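Local structure of family 88 glycosyl hydrolase (5NOA) at residues Asn88-Ala93 with Thr134-Arg139; Cys120-Ala125 with Met166-Lys171; Ile335-Pro340 with Val351-Thr356. The protein probably hydrolyses glycosidic bonds in unsaturated uronic acid-containing oligosaccharides released as a gut bacterium breaks down complex polysaccharides. All blocks are in the same frame, centred on the assembly; numbering follows the deposited sequence.

Interaction 1 of 3, residues Asn88-Ala93 with Thr134-Arg139; sequences NEWKGA and THKIAR
Trp90 lays one face of its indole against His135 and Lys136, near the beginning of helix 135-149. Trp90 closes the Schellman motif that ends helix 75-87, with Glu89 as the C-prime residue, and sits in a type I' turn from Asn88 to Lys91, so the contact joins the end of one helix to the N-terminal part of another in a probable (alpha/alpha)6 barrel. The extended chain of Lys136 runs alongside the indole; its CG stands 3.5 Å from the centroid of the Trp90 six-membered ring, a CH-pi contact, while NZ is carried on to Glu131 O. His135 comes to the same face differently: with chi1 at 75°, CG sits between backbone N and carbonyl carbon, and the imidazole presents its edge in a T-shaped stack, CD2 lying 3.7 Å from Trp90 CD1. Arg139 crosses Lys91 at about a right angle, CG to CG 3.8 Å, and a bend at chi2 (66°) brings its guanidinium to Ala93 O. NH1 makes salt bridges with Asp96 and Glu142, and NH2 also reaches Ser95 O. Arg139 NH2 donates to Ala93 O at 2.9 Å (154° at the hydrogen), and one water ties Arg139 NE to Gly92 N and Ala93 O.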
ATOM      1  N   ASN A  88      15.890  -8.110 -11.301  1.00  9.45           N
ATOM      2  CA  ASN A  88      16.135  -6.688 -11.094  1.00  9.27           C
ATOM      3  C   ASN A  88      17.449  -6.388 -10.373  1.00 10.28           C
ATOM      4  O   ASN A  88      17.705  -5.246 -10.031  1.00 10.07           O
ATOM      5  CB  ASN A  88      14.923  -6.065 -10.415  1.00  8.79           C
ATOM      6  CG  ASN A  88      13.753  -5.968 -11.365  1.00  9.96           C
ATOM      7  OD1 ASN A  88      13.834  -5.265 -12.360  1.00 12.17           O
ATOM      8  ND2 ASN A  88      12.683  -6.709 -11.097  1.00 10.58           N
ATOM      9  N   GLU A  89      18.274  -7.425 -10.188  1.00 10.98           N
ATOM     10  CA  GLU A  89      19.593  -7.332  -9.609  1.00 11.46           C
ATOM     11  C   GLU A  89      19.577  -6.714  -8.198  1.00  9.79           C
ATOM     12  O   GLU A  89      20.522  -6.074  -7.790  1.00 10.43           O
ATOM     13  CB  GLU A  89      20.555  -6.536 -10.520  1.00 15.85           C
ATOM     14  CG  GLU A  89      20.656  -7.003 -11.962  1.00 19.50           C
ATOM     15  CD  GLU A  89      21.649  -6.179 -12.789  1.00 28.93           C
ATOM     16  OE1 GLU A  89      21.294  -5.766 -13.905  1.00 39.39           O
ATOM     17  OE2 GLU A  89      22.802  -5.948 -12.343  1.00 36.47           O
ATOM     18  N   TRP A  90      18.469  -6.903  -7.481  1.00  9.19           N
ATOM     19  CA  TRP A  90      18.388  -6.375  -6.126  1.00  9.50           C
ATOM     20  C   TRP A  90      18.531  -4.838  -6.092  1.00  8.79           C
ATOM     21  O   TRP A  90      19.040  -4.276  -5.128  1.00  9.79           O
ATOM     22  CB  TRP A  90      19.365  -7.082  -5.150  1.00 10.17           C
ATOM     23  CG  TRP A  90      19.175  -8.564  -5.199  1.00 10.05           C
ATOM     24  CD1 TRP A  90      19.779  -9.446  -6.045  1.00 11.30           C
ATOM     25  CD2 TRP A  90      18.302  -9.339  -4.384  1.00  9.86           C
ATOM     26  NE1 TRP A  90      19.329 -10.713  -5.814  1.00 12.15           N
ATOM     27  CE2 TRP A  90      18.433 -10.687  -4.777  1.00 10.44           C
ATOM     28  CE3 TRP A  90      17.434  -9.031  -3.326  1.00  9.50           C
ATOM     29  CZ2 TRP A  90      17.717 -11.726  -4.160  1.00 11.41           C
ATOM     30  CZ3 TRP A  90      16.748 -10.064  -2.725  1.00 10.25           C
ATOM     31  CH2 TRP A  90      16.884 -11.386  -3.139  1.00 12.18           C
ATOM     32  N   LYS A  91      18.074  -4.188  -7.171  1.00  8.53           N
ATOM     33  CA  LYS A  91      18.120  -2.732  -7.314  1.00  8.77           C
ATOM     34  C   LYS A  91      16.763  -2.208  -7.724  1.00  8.89           C
ATOM     35  O   LYS A  91      15.919  -2.964  -8.246  1.00  8.95           O
ATOM     36  CB  LYS A  91      19.152  -2.316  -8.380  1.00 10.22           C
ATOM     37  CG  LYS A  91      20.586  -2.658  -8.056  1.00 11.75           C
ATOM     38  CD  LYS A  91      21.526  -2.268  -9.188  1.00 14.36           C
ATOM     39  CE  LYS A  91      22.938  -2.611  -8.808  1.00 19.88           C
ATOM     40  NZ  LYS A  91      23.847  -2.180  -9.881  1.00 23.44           N
ATOM     41  N   GLY A  92      16.557  -0.920  -7.497  1.00  9.42           N
ATOM     42  CA  GLY A  92      15.484  -0.160  -8.129  1.00  9.69           C
ATOM     43  C   GLY A  92      16.034   0.443  -9.404  1.00 10.49           C
ATOM     44  O   GLY A  92      16.591  -0.250 -10.246  1.00 11.60           O
ATOM     45  N   ALA A  93      15.898   1.755  -9.559  1.00  9.52           N
ATOM     46  CA  ALA A  93      16.540   2.435 -10.698  1.00  9.82           C
ATOM     47  C   ALA A  93      18.057   2.240 -10.612  1.00  9.83           C
ATOM     48  O   ALA A  93      18.612   2.210  -9.534  1.00 10.19           O
ATOM     49  CB  ALA A  93      16.135   3.885 -10.663  1.00 10.13           C
ATOM     50  N   THR A 134      24.349  -9.919   2.356  1.00 16.37           N
ATOM     51  CA  THR A 134      24.647  -8.475   2.200  1.00 17.55           C
ATOM     52  C   THR A 134      24.158  -7.878   0.891  1.00 14.33           C
ATOM     53  O   THR A 134      23.587  -6.778   0.853  1.00 13.35           O
ATOM     54  CB  THR A 134      26.192  -8.257   2.249  1.00 20.83           C
ATOM     55  OG1 THR A 134      26.711  -8.832   3.433  1.00 27.13           O
ATOM     56  CG2 THR A 134      26.564  -6.791   2.231  1.00 22.52           C
ATOM     57  N   HIS A 135      24.321  -8.623  -0.206  1.00 15.23           N
ATOM     58  CA  HIS A 135      24.013  -8.045  -1.515  1.00 14.39           C
ATOM     59  C   HIS A 135      22.530  -7.744  -1.672  1.00 11.91           C
ATOM     60  O   HIS A 135      22.172  -6.882  -2.459  1.00 14.11           O
ATOM     61  CB  HIS A 135      24.480  -8.932  -2.674  1.00 17.16           C
ATOM     62  CG  HIS A 135      23.638 -10.146  -2.923  1.00 18.06           C
ATOM     63  ND1 HIS A 135      23.828 -11.339  -2.251  1.00 22.72           N
ATOM     64  CD2 HIS A 135      22.599 -10.356  -3.774  1.00 20.88           C
ATOM     65  CE1 HIS A 135      22.952 -12.233  -2.682  1.00 22.21           C
ATOM     66  NE2 HIS A 135      22.199 -11.668  -3.606  1.00 23.60           N
ATOM     67  N   LYS A 136      21.666  -8.436  -0.943  1.00 10.56           N
ATOM     68  CA  LYS A 136      20.234  -8.242  -1.146  1.00 10.17           C
ATOM     69  C   LYS A 136      19.755  -6.837  -0.794  1.00 10.00           C
ATOM     70  O   LYS A 136      18.808  -6.343  -1.410  1.00 10.39           O
ATOM     71  CB  LYS A 136      19.482  -9.304  -0.345  1.00 10.82           C
ATOM     72  CG  LYS A 136      19.703 -10.695  -0.916  1.00 11.67           C
ATOM     73  CD  LYS A 136      18.993 -11.793  -0.127  1.00 13.49           C
ATOM     74  CE  LYS A 136      19.292 -13.164  -0.704  1.00 15.51           C
ATOM     75  NZ  LYS A 136      18.790 -14.271   0.144  1.00 16.73           N
ATOM     76  N   ILE A 137      20.384  -6.230   0.214  1.00  9.62           N
ATOM     77  CA  ILE A 137      20.016  -4.911   0.691  1.00 10.14           C
ATOM     78  C   ILE A 137      21.096  -3.854   0.444  1.00  9.70           C
ATOM     79  O   ILE A 137      20.978  -2.715   0.880  1.00  9.87           O
ATOM     80  CB  ILE A 137      19.592  -4.912   2.166  1.00 11.07           C
ATOM     81  CG1 ILE A 137      20.710  -5.381   3.073  1.00 11.80           C
ATOM     82  CG2 ILE A 137      18.324  -5.729   2.330  1.00 11.61           C
ATOM     83  CD1 ILE A 137      20.411  -5.159   4.527  1.00 14.63           C
ATOM     84  N   ALA A 138      22.144  -4.210  -0.292  1.00  9.43           N
ATOM     85  CA  ALA A 138      23.241  -3.260  -0.539  1.00 10.15           C
ATOM     86  C   ALA A 138      22.740  -1.998  -1.229  1.00  9.26           C
ATOM     87  O   ALA A 138      23.070  -0.882  -0.817  1.00  9.79           O
ATOM     88  CB  ALA A 138      24.343  -3.955  -1.321  1.00 11.13           C
ATOM     89  N   ARG A 139      21.999  -2.191  -2.311  1.00  9.10           N
ATOM     90  CA  ARG A 139      21.496  -1.047  -3.041  1.00  9.18           C
ATOM     91  C   ARG A 139      20.493  -0.273  -2.185  1.00  8.49           C
ATOM     92  O   ARG A 139      20.512   0.958  -2.172  1.00  8.90           O
ATOM     93  CB  ARG A 139      20.903  -1.424  -4.380  1.00  9.00           C
ATOM     94  CG  ARG A 139      20.371  -0.226  -5.154  1.00  8.38           C
ATOM     95  CD  ARG A 139      21.441   0.706  -5.581  1.00  9.01           C
ATOM     96  NE  ARG A 139      20.940   1.583  -6.611  1.00  9.44           N
ATOM     97  CZ  ARG A 139      21.674   2.415  -7.340  1.00 10.31           C
ATOM     98  NH1 ARG A 139      22.960   2.596  -7.094  1.00 12.28           N
ATOM     99  NH2 ARG A 139      21.132   3.097  -8.332  1.00 11.96           N
TER
HETATM  100  O   HOH W   1      18.754  -3.711  -2.321  1.00  9.71           O
HETATM  101  O   HOH W   2      21.558  -4.663  -3.862  1.00 11.05           O
HETATM  102  O   HOH W   3      18.022   1.595  -6.944  1.00  9.22           O

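Interaction 2 of 3, residues Cys120-Ala125 with Met166-Lys171; sequences CFQTYA and MPVMTK
The Phe121 ring meets Val168 at its edge, where Val168 CG1 lies near the ring plane, 4.2 Å from Phe121 CD2; the Phe121 side chain also touches Ala140 and Met144 of helix 135-149. The second flat group, the Gln122 amide, turns one face to Pro167, whose CB, CG and CD lie over it, with Gln122 OE1 3.6 Å from Pro167 CB and Gln122 NE2 3.7 Å from Pro167 CD. Both belong to the interface of two helices running in nearly the same direction, their axes 8.7 Å apart and crossing at 29°, consistent with neighbours in one layer of an (alpha/alpha)6 barrel. Helix 160-176 is kinked here, since the N atoms of Pro167 and Val168 lack bonds to the preceding turn. Gln122 repairs part of that loss: extended beyond CG, it delivers NE2 to the carbonyls of Tyr163 and Met164, while its CG touches Val168 CG2 at 3.7 Å. With an alanine in its place, those carbonyls would probably lose a buried donor and a gap would open beside Pro167. One turn after Pro167 and Val168, Lys171 runs past Gln122, then bends at chi4 (-73°) so that NZ meets Asp126 in a salt bridge, while its CB rests 4.0 Å from Ala125 CB.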
ATOM      1  N   CYS A 120      10.444  -1.479  -4.172  1.00  6.29           N
ATOM      2  CA  CYS A 120      11.103  -2.782  -4.338  1.00  7.10           C
ATOM      3  C   CYS A 120      11.975  -3.161  -3.128  1.00  7.30           C
ATOM      4  O   CYS A 120      12.109  -4.333  -2.822  1.00  7.81           O
ATOM      5  CB  CYS A 120      11.909  -2.790  -5.635  1.00  7.76           C
ATOM      6  SG  CYS A 120      13.235  -1.587  -5.746  1.00  9.20           S
ATOM      7  N   PHE A 121      12.568  -2.166  -2.471  1.00  6.83           N
ATOM      8  CA  PHE A 121      13.399  -2.425  -1.314  1.00  6.99           C
ATOM      9  C   PHE A 121      12.644  -3.115  -0.195  1.00  7.02           C
ATOM     10  O   PHE A 121      13.275  -3.804   0.617  1.00  7.98           O
ATOM     11  CB  PHE A 121      14.031  -1.125  -0.776  1.00  6.90           C
ATOM     12  CG  PHE A 121      14.857  -0.308  -1.762  1.00  7.97           C
ATOM     13  CD1 PHE A 121      15.425  -0.863  -2.892  1.00  8.85           C
ATOM     14  CD2 PHE A 121      15.127   1.040  -1.479  1.00  7.35           C
ATOM     15  CE1 PHE A 121      16.220  -0.087  -3.742  1.00  9.60           C
ATOM     16  CE2 PHE A 121      15.909   1.798  -2.300  1.00  8.31           C
ATOM     17  CZ  PHE A 121      16.460   1.241  -3.438  1.00  9.49           C
ATOM     18  N   GLN A 122      11.317  -2.918  -0.117  1.00  7.00           N
ATOM     19  CA  GLN A 122      10.539  -3.640   0.895  1.00  6.93           C
ATOM     20  C   GLN A 122      10.671  -5.146   0.723  1.00  7.23           C
ATOM     21  O   GLN A 122      10.841  -5.904   1.690  1.00  8.65           O
ATOM     22  CB  GLN A 122       9.067  -3.267   0.845  1.00  6.94           C
ATOM     23  CG  GLN A 122       8.795  -1.800   1.114  1.00  7.60           C
ATOM     24  CD  GLN A 122       7.316  -1.483   1.205  1.00  8.34           C
ATOM     25  OE1 GLN A 122       6.529  -2.307   1.712  1.00  9.10           O
ATOM     26  NE2 GLN A 122       6.918  -0.287   0.778  1.00  8.61           N
ATOM     27  N   THR A 123      10.536  -5.585  -0.523  1.00  7.13           N
ATOM     28  CA  THR A 123      10.653  -7.010  -0.838  1.00  7.54           C
ATOM     29  C   THR A 123      12.086  -7.496  -0.693  1.00  7.44           C
ATOM     30  O   THR A 123      12.320  -8.579  -0.158  1.00  7.89           O
ATOM     31  CB  THR A 123      10.044  -7.297  -2.215  1.00  8.80           C
ATOM     32  OG1 THR A 123       8.627  -7.038  -2.139  1.00 10.09           O
ATOM     33  CG2 THR A 123      10.232  -8.726  -2.619  1.00  8.89           C
ATOM     34  N   TYR A 124      13.049  -6.671  -1.108  1.00  6.82           N
ATOM     35  CA  TYR A 124      14.431  -7.090  -0.947  1.00  8.00           C
ATOM     36  C   TYR A 124      14.767  -7.301   0.527  1.00  8.25           C
ATOM     37  O   TYR A 124      15.449  -8.277   0.872  1.00  9.22           O
ATOM     38  CB  TYR A 124      15.384  -6.116  -1.587  1.00  8.00           C
ATOM     39  CG  TYR A 124      15.166  -5.839  -3.050  1.00  7.64           C
ATOM     40  CD1 TYR A 124      14.437  -6.689  -3.876  1.00  8.74           C
ATOM     41  CD2 TYR A 124      15.654  -4.681  -3.615  1.00  7.61           C
ATOM     42  CE1 TYR A 124      14.214  -6.381  -5.204  1.00  8.43           C
ATOM     43  CE2 TYR A 124      15.455  -4.376  -4.942  1.00  7.46           C
ATOM     44  CZ  TYR A 124      14.747  -5.233  -5.757  1.00  7.66           C
ATOM     45  OH  TYR A 124      14.492  -4.979  -7.080  1.00  9.02           O
ATOM     46  N   ALA A 125      14.281  -6.402   1.389  1.00  7.99           N
ATOM     47  CA  ALA A 125      14.486  -6.524   2.832  1.00  8.37           C
ATOM     48  C   ALA A 125      13.800  -7.760   3.381  1.00  9.03           C
ATOM     49  O   ALA A 125      14.359  -8.464   4.236  1.00  9.81           O
ATOM     50  CB  ALA A 125      14.001  -5.282   3.533  1.00  9.30           C
ATOM     51  N   MET A 166       7.586   4.505   3.419  1.00  7.00           N
ATOM     52  CA  MET A 166       7.618   4.428   4.883  1.00  7.06           C
ATOM     53  C   MET A 166       8.051   3.068   5.374  1.00  7.45           C
ATOM     54  O   MET A 166       8.875   3.003   6.272  1.00  8.12           O
ATOM     55  CB  MET A 166       6.300   4.819   5.519  1.00  8.35           C
ATOM     56  CG  MET A 166       5.911   6.269   5.335  1.00  9.63           C
ATOM     57  SD  MET A 166       4.541   6.815   6.358  1.00  9.79           S
ATOM     58  CE  MET A 166       3.286   5.628   5.934  1.00 11.24           C
ATOM     59  N   PRO A 167       7.522   1.963   4.815  1.00  7.13           N
ATOM     60  CA  PRO A 167       7.948   0.641   5.310  1.00  8.07           C
ATOM     61  C   PRO A 167       9.376   0.277   4.960  1.00  8.40           C
ATOM     62  O   PRO A 167       9.971  -0.579   5.631  1.00  9.38           O
ATOM     63  CB  PRO A 167       6.933  -0.330   4.687  1.00  8.57           C
ATOM     64  CG  PRO A 167       5.785   0.568   4.262  1.00  7.84           C
ATOM     65  CD  PRO A 167       6.451   1.828   3.822  1.00  7.23           C
ATOM     66  N   VAL A 168       9.976   0.934   3.972  1.00  7.42           N
ATOM     67  CA  VAL A 168      11.406   0.781   3.727  1.00  8.46           C
ATOM     68  C   VAL A 168      12.191   1.255   4.934  1.00  8.06           C
ATOM     69  O   VAL A 168      13.161   0.633   5.355  1.00  8.45           O
ATOM     70  CB  VAL A 168      11.853   1.558   2.470  1.00  9.20           C
ATOM     71  CG1 VAL A 168      13.384   1.512   2.301  1.00 10.42           C
ATOM     72  CG2 VAL A 168      11.215   0.982   1.218  1.00  8.80           C
ATOM     73  N   MET A 169      11.748   2.369   5.499  1.00  8.04           N
ATOM     74  CA  MET A 169      12.457   2.967   6.638  1.00  8.85           C
ATOM     75  C   MET A 169      12.426   2.059   7.847  1.00  8.63           C
ATOM     76  O   MET A 169      13.441   1.836   8.513  1.00  9.12           O
ATOM     77  CB  MET A 169      11.887   4.339   6.975  1.00  9.89           C
ATOM     78  CG  MET A 169      11.776   5.309   5.796  1.00 11.40           C
ATOM     79  SD  MET A 169      13.309   5.658   4.929  1.00 11.96           S
ATOM     80  CE  MET A 169      13.928   7.013   5.921  1.00 13.37           C
ATOM     81  N   THR A 170      11.248   1.502   8.135  1.00  8.09           N
ATOM     82  CA  THR A 170      11.121   0.624   9.292  1.00  8.60           C
ATOM     83  C   THR A 170      11.834  -0.712   9.047  1.00  8.36           C
ATOM     84  O   THR A 170      12.462  -1.255   9.971  1.00 10.02           O
ATOM     85  CB  THR A 170       9.653   0.427   9.679  1.00 10.00           C
ATOM     86  OG1 THR A 170       8.884   0.091   8.535  1.00 11.48           O
ATOM     87  CG2 THR A 170       9.048   1.670  10.284  1.00 13.06           C
ATOM     88  N   LYS A 171      11.734  -1.292   7.849  1.00  8.26           N
ATOM     89  CA  LYS A 171      12.394  -2.578   7.566  1.00  8.36           C
ATOM     90  C   LYS A 171      13.898  -2.408   7.651  1.00  9.16           C
ATOM     91  O   LYS A 171      14.594  -3.250   8.225  1.00 10.27           O
ATOM     92  CB  LYS A 171      11.946  -3.118   6.234  1.00 10.01           C
ATOM     93  CG  LYS A 171      10.512  -3.610   6.242  1.00 10.92           C
ATOM     94  CD  LYS A 171      10.060  -3.997   4.835  1.00 12.80           C
ATOM     95  CE  LYS A 171       8.593  -4.323   4.765  1.00 14.93           C
ATOM     96  NZ  LYS A 171       8.271  -5.622   5.393  1.00 16.16           N
TER

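Interaction 3 of 3, residues Ile335-Pro340 with Val351-Thr356; sequences IGYVQP and VDANST
Two limbs of the long connection between helices 310-328 and 358-377 are laced together here, one of them folded into a type I turn from Asp352 to Ser355 and stiffened by an Asx turn in which Asp352 OD1 accepts from Asn354 N. The lacing is reciprocal at Ser355 and Val338. Val338 N donates to Ser355 O at 2.9 Å, nearly straight at 163°, and Ser355 OG, held anti to its own N (chi1 179°), returns a 2.6 Å bond to Val338 O in the carbonyl plane. Thr356 OG1 gives its proton to a lone pair of Ile335 O at 2.7 Å and accepts from a water that also takes the Ile335 N-H. Tyr337 N is served less well: it approaches Ala353 O at 3.2 Å from above the carbonyl plane, with a weak second bond to Asp352 O. The phenol of Tyr337 turns back over the turn, so that Ala353 CA stands above the ring centre, 3.5 Å from the centroid in a CH-pi contact, and Ala353 CB touches CZ of Tyr337 at 3.4 Å. Gly336 CA makes a CA-H...O contact of 3.2 Å with Ala353 O. With hydroxyls as well as N-H groups answering backbone carbonyls, two segments without regular secondary structure are held by polar bonds, with the Tyr337 ring on Ala353 and Val351 CG1 against Val338 O adding packing.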
ATOM      1  N   ILE A 335      -8.966 -10.408 -10.117  1.00  8.27           N
ATOM      2  CA  ILE A 335      -9.472  -9.306  -9.290  1.00  8.73           C
ATOM      3  C   ILE A 335      -9.863  -8.166 -10.196  1.00  8.73           C
ATOM      4  O   ILE A 335      -9.026  -7.538 -10.812  1.00 10.96           O
ATOM      5  CB  ILE A 335      -8.397  -8.833  -8.305  1.00  9.29           C
ATOM      6  CG1 ILE A 335      -7.925  -9.989  -7.401  1.00  9.97           C
ATOM      7  CG2 ILE A 335      -8.889  -7.640  -7.488  1.00  9.74           C
ATOM      8  CD1 ILE A 335      -9.057 -10.726  -6.717  1.00 10.17           C
ATOM      9  N   GLY A 336     -11.166  -7.883 -10.263  1.00  8.22           N
ATOM     10  CA  GLY A 336     -11.687  -6.842 -11.125  1.00  8.14           C
ATOM     11  C   GLY A 336     -11.995  -5.530 -10.457  1.00  7.13           C
ATOM     12  O   GLY A 336     -11.751  -5.367  -9.267  1.00  8.22           O
ATOM     13  N   TYR A 337     -12.548  -4.595 -11.235  1.00  7.17           N
ATOM     14  CA  TYR A 337     -12.902  -3.244 -10.815  1.00  7.36           C
ATOM     15  C   TYR A 337     -11.706  -2.461 -10.272  1.00  6.84           C
ATOM     16  O   TYR A 337     -11.878  -1.547  -9.459  1.00  7.71           O
ATOM     17  CB  TYR A 337     -14.095  -3.213  -9.859  1.00  8.33           C
ATOM     18  CG  TYR A 337     -15.405  -3.601 -10.458  1.00 10.36           C
ATOM     19  CD1 TYR A 337     -16.130  -2.702 -11.222  1.00 12.05           C
ATOM     20  CD2 TYR A 337     -15.939  -4.832 -10.210  1.00 13.51           C
ATOM     21  CE1 TYR A 337     -17.356  -3.016 -11.734  1.00 17.00           C
ATOM     22  CE2 TYR A 337     -17.176  -5.184 -10.740  1.00 15.51           C
ATOM     23  CZ  TYR A 337     -17.909  -4.277 -11.501  1.00 15.42           C
ATOM     24  OH  TYR A 337     -19.121  -4.618 -11.982  1.00 24.65           O
ATOM     25  N   VAL A 338     -10.513  -2.752 -10.774  1.00  6.98           N
ATOM     26  CA  VAL A 338      -9.351  -1.991 -10.381  1.00  7.53           C
ATOM     27  C   VAL A 338      -9.230  -0.744 -11.266  1.00  7.72           C
ATOM     28  O   VAL A 338      -9.173  -0.843 -12.486  1.00  8.70           O
ATOM     29  CB  VAL A 338      -8.072  -2.819 -10.443  1.00  8.11           C
ATOM     30  CG1 VAL A 338      -6.847  -1.979 -10.069  1.00  9.75           C
ATOM     31  CG2 VAL A 338      -8.187  -4.037  -9.552  1.00  7.79           C
ATOM     32  N   GLN A 339      -9.199   0.440 -10.671  1.00  7.40           N
ATOM     33  CA  GLN A 339      -9.018   1.673 -11.459  1.00  8.35           C
ATOM     34  C   GLN A 339      -7.650   1.606 -12.164  1.00  7.76           C
ATOM     35  O   GLN A 339      -6.636   1.494 -11.508  1.00  9.34           O
ATOM     36  CB  GLN A 339      -9.056   2.879 -10.562  1.00  8.63           C
ATOM     37  CG  GLN A 339      -8.880   4.220 -11.269  1.00  8.88           C
ATOM     38  CD  GLN A 339      -8.933   5.388 -10.290  1.00 10.03           C
ATOM     39  OE1 GLN A 339      -8.728   5.232  -9.105  1.00 11.16           O
ATOM     40  NE2 GLN A 339      -9.243   6.551 -10.797  1.00 12.82           N
ATOM     41  N   PRO A 340      -7.628   1.677 -13.514  1.00  9.09           N
ATOM     42  CA  PRO A 340      -6.378   1.512 -14.240  1.00  9.73           C
ATOM     43  C   PRO A 340      -5.480   2.742 -14.201  1.00  9.64           C
ATOM     44  O   PRO A 340      -5.980   3.861 -14.123  1.00  9.93           O
ATOM     45  CB  PRO A 340      -6.858   1.268 -15.671  1.00 12.86           C
ATOM     46  CG  PRO A 340      -8.188   1.848 -15.755  1.00 16.31           C
ATOM     47  CD  PRO A 340      -8.802   1.752 -14.413  1.00 11.14           C
ATOM     48  N   VAL A 351     -15.892   1.979 -13.579  1.00  8.70           N
ATOM     49  CA  VAL A 351     -14.656   1.214 -13.852  1.00  8.95           C
ATOM     50  C   VAL A 351     -15.021  -0.083 -14.535  1.00  9.69           C
ATOM     51  O   VAL A 351     -16.035  -0.701 -14.225  1.00 10.60           O
ATOM     52  CB  VAL A 351     -13.901   0.966 -12.530  1.00  9.52           C
ATOM     53  CG1 VAL A 351     -12.671   0.115 -12.767  1.00  9.51           C
ATOM     54  CG2 VAL A 351     -13.526   2.269 -11.886  1.00 11.82           C
ATOM     55  N   ASP A 352     -14.170  -0.535 -15.434  1.00  9.95           N
ATOM     56  CA  ASP A 352     -14.326  -1.833 -16.081  1.00 11.24           C
ATOM     57  C   ASP A 352     -14.296  -2.952 -15.043  1.00  9.97           C
ATOM     58  O   ASP A 352     -13.325  -3.105 -14.267  1.00 10.36           O
ATOM     59  CB  ASP A 352     -13.174  -1.977 -17.071  1.00 13.53           C
ATOM     60  CG  ASP A 352     -13.089  -3.351 -17.746  1.00 15.44           C
ATOM     61  OD1 ASP A 352     -14.049  -4.158 -17.710  1.00 16.52           O
ATOM     62  OD2 ASP A 352     -12.017  -3.599 -18.369  1.00 19.61           O
ATOM     63  N   ALA A 353     -15.358  -3.749 -15.022  1.00 11.28           N
ATOM     64  CA  ALA A 353     -15.416  -4.908 -14.147  1.00 11.42           C
ATOM     65  C   ALA A 353     -14.258  -5.877 -14.321  1.00 11.49           C
ATOM     66  O   ALA A 353     -13.883  -6.559 -13.393  1.00 13.27           O
ATOM     67  CB  ALA A 353     -16.734  -5.648 -14.344  1.00 15.04           C
ATOM     68  N   ASN A 354     -13.745  -5.947 -15.533  1.00 10.91           N
ATOM     69  CA  ASN A 354     -12.656  -6.849 -15.888  1.00 10.94           C
ATOM     70  C   ASN A 354     -11.280  -6.226 -15.833  1.00 10.78           C
ATOM     71  O   ASN A 354     -10.305  -6.813 -16.276  1.00 14.20           O
ATOM     72  CB  ASN A 354     -12.958  -7.483 -17.241  1.00 13.25           C
ATOM     73  CG  ASN A 354     -14.175  -8.373 -17.178  1.00 17.04           C
ATOM     74  OD1 ASN A 354     -14.357  -9.109 -16.203  1.00 24.96           O
ATOM     75  ND2 ASN A 354     -15.034  -8.271 -18.166  1.00 23.47           N
ATOM     76  N   SER A 355     -11.191  -5.048 -15.225  1.00 10.98           N
ATOM     77  CA  SER A 355      -9.939  -4.377 -15.064  1.00 10.77           C
ATOM     78  C   SER A 355      -9.210  -4.897 -13.863  1.00  8.47           C
ATOM     79  O   SER A 355      -9.699  -4.775 -12.719  1.00  9.34           O
ATOM     80  CB  SER A 355     -10.151  -2.880 -14.872  1.00 11.72           C
ATOM     81  OG  SER A 355      -8.915  -2.247 -14.687  1.00 12.28           O
ATOM     82  N   THR A 356      -8.011  -5.450 -14.103  1.00  9.88           N
ATOM     83  CA  THR A 356      -7.140  -5.906 -13.035  1.00 10.18           C
ATOM     84  C   THR A 356      -5.786  -5.266 -13.161  1.00  9.11           C
ATOM     85  O   THR A 356      -5.471  -4.658 -14.207  1.00 12.63           O
ATOM     86  CB  THR A 356      -6.980  -7.438 -12.976  1.00 12.49           C
ATOM     87  OG1 THR A 356      -6.507  -7.834 -11.664  1.00 12.20           O
ATOM     88  CG2 THR A 356      -6.036  -7.992 -14.044  1.00 13.69           C
TER
HETATM   89  O   HOH W   4      -6.233 -10.516 -11.283  1.00 12.92           O

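How the interactions relate
Interactions 1 and 2 form one connected patch, their centres 12 Å apart and their segments alternating along the chain: interaction 1 joins the loop after helix 75-87 to helix 135-149, interaction 2 joins helices 120-130 and 160-176, and these helices follow one another in sequence. Tyr124 is the bridge: its OH lies 2.7 Å from Lys91 O, a probable hydrogen bond, and its CE2 packs on the backbone carbonyl carbon of Trp90. Interaction 3 comes later, before the final helix 358-377, on the opposite side of the chain's centre from interaction 2, with nearest atoms about 18 Å apart. The contacts thus lie in two separate regions of a largely helical fold: loop-to-helix and helix-to-helix packing in one, loop-to-loop bonding in the other.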